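PDB 4QFL: ABC transporter periplasmic peptide-binding protein from Pseudoalteromonas, which binds dipeptides in the periplasm, here Ala-Phe, and probably delivers them to an ABC transporter for uptake. Local coordinates for residues S66-P69 with V70-E73; K83-D87 with G88-T92. All coordinates share one frame; numbering follows the deposited sequence.

How the contacts relate
From the N terminus, contact 1 comes first: strand 65-67 runs out at Ile67, the chain reverses through Asp68 to Glu73, and strand 74-76 returns antiparallel beside it, making a small two-stranded sheet. A few residues on, strand 79-84 leads into contact 2, where the turn at 85-88 sends the chain back along strand 90-95 as the edge hairpin of a separate four-stranded antiparallel sheet. The two loops stand in series, neither nested nor crossing. The centres of contacts 1 and 2 lie about 21 Å apart and their nearest atoms about 12 Å. Contact 1 is the nearer to the chain's centre, with the Ile67 side chain about 12 Å from the bound alanine.

Contact 1: S66-P69 with V70-E73; sequences SIDP and VTAE
The chain doubles back here, with Asp68 N donating to Glu73 O at 2.8 Å in an almost straight bond (177°), while a second backbone bond, Ala72 N to Asp68 O, is weak. The Asp68 carboxylate organises the bend. Its CG lies anti to the backbone N (chi1 -167°), which carries the carboxylate over the turn, where OD1 accepts from Val70 N at 2.9 Å and from Thr71 N at 3.0 Å. The Val70 bond makes an Asx turn, and the two N-H groups arrive from opposite faces of the carboxylate plane, one oxygen gripping two successive amides. Replacing the aspartate by an alanine takes this acceptor away, which would probably leave the amides of Val70 and Thr71 without their mate. Thr71 adds an ST turn: its OG1 accepts from Glu73 N at 3.0 Å and rests 3.3 Å from Asp68 CB. Proline suits position 69, its ring restricting the backbone and its N needing no acceptor. Ile67 CG2 lies 4.2 Å from Ala72 CB. The loop connects strands 65-67 and 74-76 of a small antiparallel beta hairpin; Ile67 is buried against Phe74, Ala179, Thr437, Pro438 and Phe524, while Ser66 OG bonds Glu77.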
loop_
_atom_site.group_PDB
_atom_site.type_symbol
_atom_site.label_atom_id
_atom_site.label_comp_id
_atom_site.label_asym_id
_atom_site.label_seq_id
_atom_site.Cartn_x
_atom_site.Cartn_y
_atom_site.Cartn_z
ATOM N N SER A 66 4.300 2.699 15.705
ATOM C CA SER A 66 3.715 3.415 14.584
ATOM C C SER A 66 4.539 4.667 14.295
ATOM O O SER A 66 5.545 4.921 14.947
ATOM C CB SER A 66 2.247 3.774 14.866
ATOM O OG SER A 66 2.113 4.601 16.018
ATOM N N ILE A 67 4.115 5.440 13.303
ATOM C CA ILE A 67 4.784 6.686 12.972
ATOM C C ILE A 67 3.805 7.842 13.130
ATOM O O ILE A 67 2.732 7.855 12.525
ATOM C CB ILE A 67 5.310 6.652 11.542
ATOM C CG1 ILE A 67 6.328 5.520 11.404
ATOM C CG2 ILE A 67 5.916 7.995 11.164
ATOM C CD1 ILE A 67 6.754 5.218 9.982
ATOM N N ASP A 68 4.158 8.820 13.955
ATOM C CA ASP A 68 3.272 9.952 14.131
ATOM C C ASP A 68 3.106 10.661 12.789
ATOM O O ASP A 68 4.093 10.910 12.104
ATOM C CB ASP A 68 3.831 10.899 15.181
ATOM C CG ASP A 68 2.818 11.919 15.618
ATOM O OD1 ASP A 68 2.647 12.917 14.910
ATOM O OD2 ASP A 68 2.170 11.717 16.659
ATOM N N PRO A 69 1.860 10.980 12.403
ATOM C CA PRO A 69 1.601 11.562 11.081
ATOM C C PRO A 69 2.116 12.983 10.983
ATOM O O PRO A 69 2.345 13.490 9.887
ATOM C CB PRO A 69 0.080 11.573 11.001
ATOM C CG PRO A 69 -0.363 11.686 12.399
ATOM C CD PRO A 69 0.647 10.934 13.230
ATOM N N VAL A 70 2.301 13.615 12.135
ATOM C CA VAL A 70 2.694 15.016 12.178
ATOM C C VAL A 70 4.176 15.241 12.457
ATOM O O VAL A 70 4.801 16.087 11.831
ATOM C CB VAL A 70 1.853 15.796 13.211
ATOM C CG1 VAL A 70 2.319 17.243 13.285
ATOM C CG2 VAL A 70 0.376 15.722 12.852
ATOM N N THR A 71 4.740 14.502 13.402
ATOM C CA THR A 71 6.147 14.671 13.741
ATOM C C THR A 71 6.983 13.603 13.072
ATOM O O THR A 71 8.204 13.730 12.960
ATOM C CB THR A 71 6.371 14.557 15.249
ATOM O OG1 THR A 71 6.173 13.199 15.655
ATOM C CG2 THR A 71 5.392 15.447 15.997
ATOM N N ALA A 72 6.315 12.542 12.630
ATOM C CA ALA A 72 6.990 11.381 12.065
ATOM C C ALA A 72 7.896 10.665 13.072
ATOM O O ALA A 72 8.686 9.799 12.689
ATOM C CB ALA A 72 7.770 11.771 10.824
ATOM N N GLU A 73 7.786 11.018 14.352
ATOM C CA GLU A 73 8.475 10.256 15.389
ATOM C C GLU A 73 7.812 8.895 15.510
ATOM O O GLU A 73 6.614 8.762 15.265
ATOM C CB GLU A 73 8.413 10.964 16.740
ATOM C CG GLU A 73 8.822 12.430 16.719
ATOM C CD GLU A 73 10.330 12.650 16.582
ATOM O OE1 GLU A 73 10.783 13.802 16.794
ATOM O OE2 GLU A 73 11.065 11.688 16.263
#

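Contact 2: K83-D87 with G88-T92; sequences KISKD and GKSVT
Ser85 and Ser90 face each other where the hairpin closes, Ser85 N donating to Ser90 O at 2.9 Å. The Ser85 side chain can be followed outward: CB sits 3.7 Å from Ser90 O, and OG, held between the backbone N and the carbonyl carbon (chi1 60°), turns into the loop. There OG accepts from Ser90 N at 3.1 Å and donates to Asp87 OD1 at 2.7 Å, meeting that oxygen nearly along its C-O axis. A short hydroxyl suits the place because it can accept and donate at once. Asp87 OD1 also takes the N-H of Lys89, which comes from above the carboxylate plane, and a bond from a water that donates to Ser90 OG as well; Ser90 OG is further bonded to Glu166.

This beta hairpin has a type I turn from Ser85 to Gly88, with Gly88 N donating to Ser85 O. At phi 79° a side chain is disfavoured, so glycine fits the last position of the turn, its CA 3.6 Å from Ile84 CG2. Below the turn, Lys83 and Thr92 form a hydrogen-bonded antiparallel pair, and a second water joins Lys83 O to Thr92 OG1. Ile84 and Val91 make the next, non-hydrogen-bonded pair on the other face, Ile84 CG1 lying 4.2 Å from Val91 CG1. A branched apolar residue suits Val91's place, buried against Phe174 and Leu175 of helix 174-178, with the more exposed Ile84 alongside.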
loop_
_atom_site.group_PDB
_atom_site.type_symbol
_atom_site.label_atom_id
_atom_site.label_comp_id
_atom_site.label_asym_id
_atom_site.label_seq_id
_atom_site.Cartn_x
_atom_site.Cartn_y
_atom_site.Cartn_z
ATOM N N LYS A 83 15.507 0.201 20.818
ATOM C CA LYS A 83 16.893 0.650 20.867
ATOM C C LYS A 83 17.689 0.073 19.709
ATOM O O LYS A 83 17.642 -1.125 19.457
ATOM C CB LYS A 83 17.533 0.221 22.194
ATOM C CG LYS A 83 18.782 1.006 22.596
ATOM C CD LYS A 83 20.073 0.459 21.989
ATOM C CE LYS A 83 21.265 1.349 22.373
ATOM N NZ LYS A 83 22.605 0.838 21.929
ATOM N N ILE A 84 18.424 0.922 19.007
ATOM C CA ILE A 84 19.275 0.440 17.942
ATOM C C ILE A 84 20.719 0.518 18.392
ATOM O O ILE A 84 21.167 1.551 18.893
ATOM C CB ILE A 84 19.109 1.270 16.675
ATOM C CG1 ILE A 84 17.631 1.398 16.322
ATOM C CG2 ILE A 84 19.887 0.636 15.525
ATOM C CD1 ILE A 84 17.406 2.001 14.973
ATOM N N SER A 85 21.449 -0.577 18.217
ATOM C CA SER A 85 22.835 -0.631 18.655
ATOM C C SER A 85 23.688 0.333 17.847
ATOM O O SER A 85 23.279 0.802 16.789
ATOM C CB SER A 85 23.382 -2.042 18.523
ATOM O OG SER A 85 23.310 -2.473 17.174
ATOM N N LYS A 86 24.877 0.628 18.354
ATOM C CA LYS A 86 25.783 1.552 17.685
ATOM C C LYS A 86 25.958 1.211 16.214
ATOM O O LYS A 86 25.987 2.101 15.365
ATOM C CB LYS A 86 27.149 1.560 18.378
ATOM C CG LYS A 86 27.220 2.411 19.651
ATOM C CD LYS A 86 26.123 2.045 20.645
ATOM C CE LYS A 86 25.185 3.227 20.881
ATOM N NZ LYS A 86 24.669 3.806 19.601
ATOM N N ASP A 87 26.074 -0.079 15.914
ATOM C CA ASP A 87 26.323 -0.518 14.540
ATOM C C ASP A 87 25.066 -0.750 13.683
ATOM O O ASP A 87 25.168 -1.031 12.488
ATOM C CB ASP A 87 27.240 -1.749 14.521
ATOM C CG ASP A 87 26.553 -3.015 15.021
ATOM O OD1 ASP A 87 25.404 -2.945 15.507
ATOM O OD2 ASP A 87 27.178 -4.095 14.921
ATOM N N GLY A 88 23.887 -0.627 14.289
ATOM C CA GLY A 88 22.632 -0.707 13.556
ATOM C C GLY A 88 22.182 -2.119 13.226
ATOM O O GLY A 88 21.234 -2.312 12.461
ATOM N N LYS A 89 22.849 -3.112 13.807
ATOM C CA LYS A 89 22.570 -4.504 13.477
ATOM C C LYS A 89 21.794 -5.232 14.568
ATOM O O LYS A 89 21.481 -6.408 14.434
ATOM C CB LYS A 89 23.867 -5.246 13.172
ATOM C CG LYS A 89 24.710 -4.574 12.117
ATOM C CD LYS A 89 25.911 -5.422 11.747
ATOM C CE LYS A 89 25.503 -6.608 10.896
ATOM N NZ LYS A 89 26.684 -7.393 10.453
ATOM N N SER A 90 21.498 -4.532 15.651
ATOM C CA SER A 90 20.669 -5.091 16.712
ATOM C C SER A 90 19.625 -4.072 17.139
ATOM O O SER A 90 19.957 -2.939 17.482
ATOM C CB SER A 90 21.518 -5.503 17.919
ATOM O OG SER A 90 22.463 -6.500 17.563
ATOM N N VAL A 91 18.361 -4.477 17.106
ATOM C CA VAL A 91 17.283 -3.620 17.562
ATOM C C VAL A 91 16.522 -4.350 18.663
ATOM O O VAL A 91 15.988 -5.438 18.458
ATOM C CB VAL A 91 16.325 -3.216 16.408
ATOM C CG1 VAL A 91 15.394 -2.084 16.846
ATOM C CG2 VAL A 91 17.112 -2.815 15.165
ATOM N N THR A 92 16.496 -3.745 19.841
ATOM C CA THR A 92 15.840 -4.319 20.996
ATOM C C THR A 92 14.497 -3.647 21.191
ATOM O O THR A 92 14.405 -2.420 21.253
ATOM C CB THR A 92 16.701 -4.108 22.248
ATOM O OG1 THR A 92 17.961 -4.762 22.072
ATOM C CG2 THR A 92 16.018 -4.661 23.482
HETATM O O HOH W 1 19.682 -3.286 20.373
HETATM O O HOH W 2 25.215 -5.446 16.896
#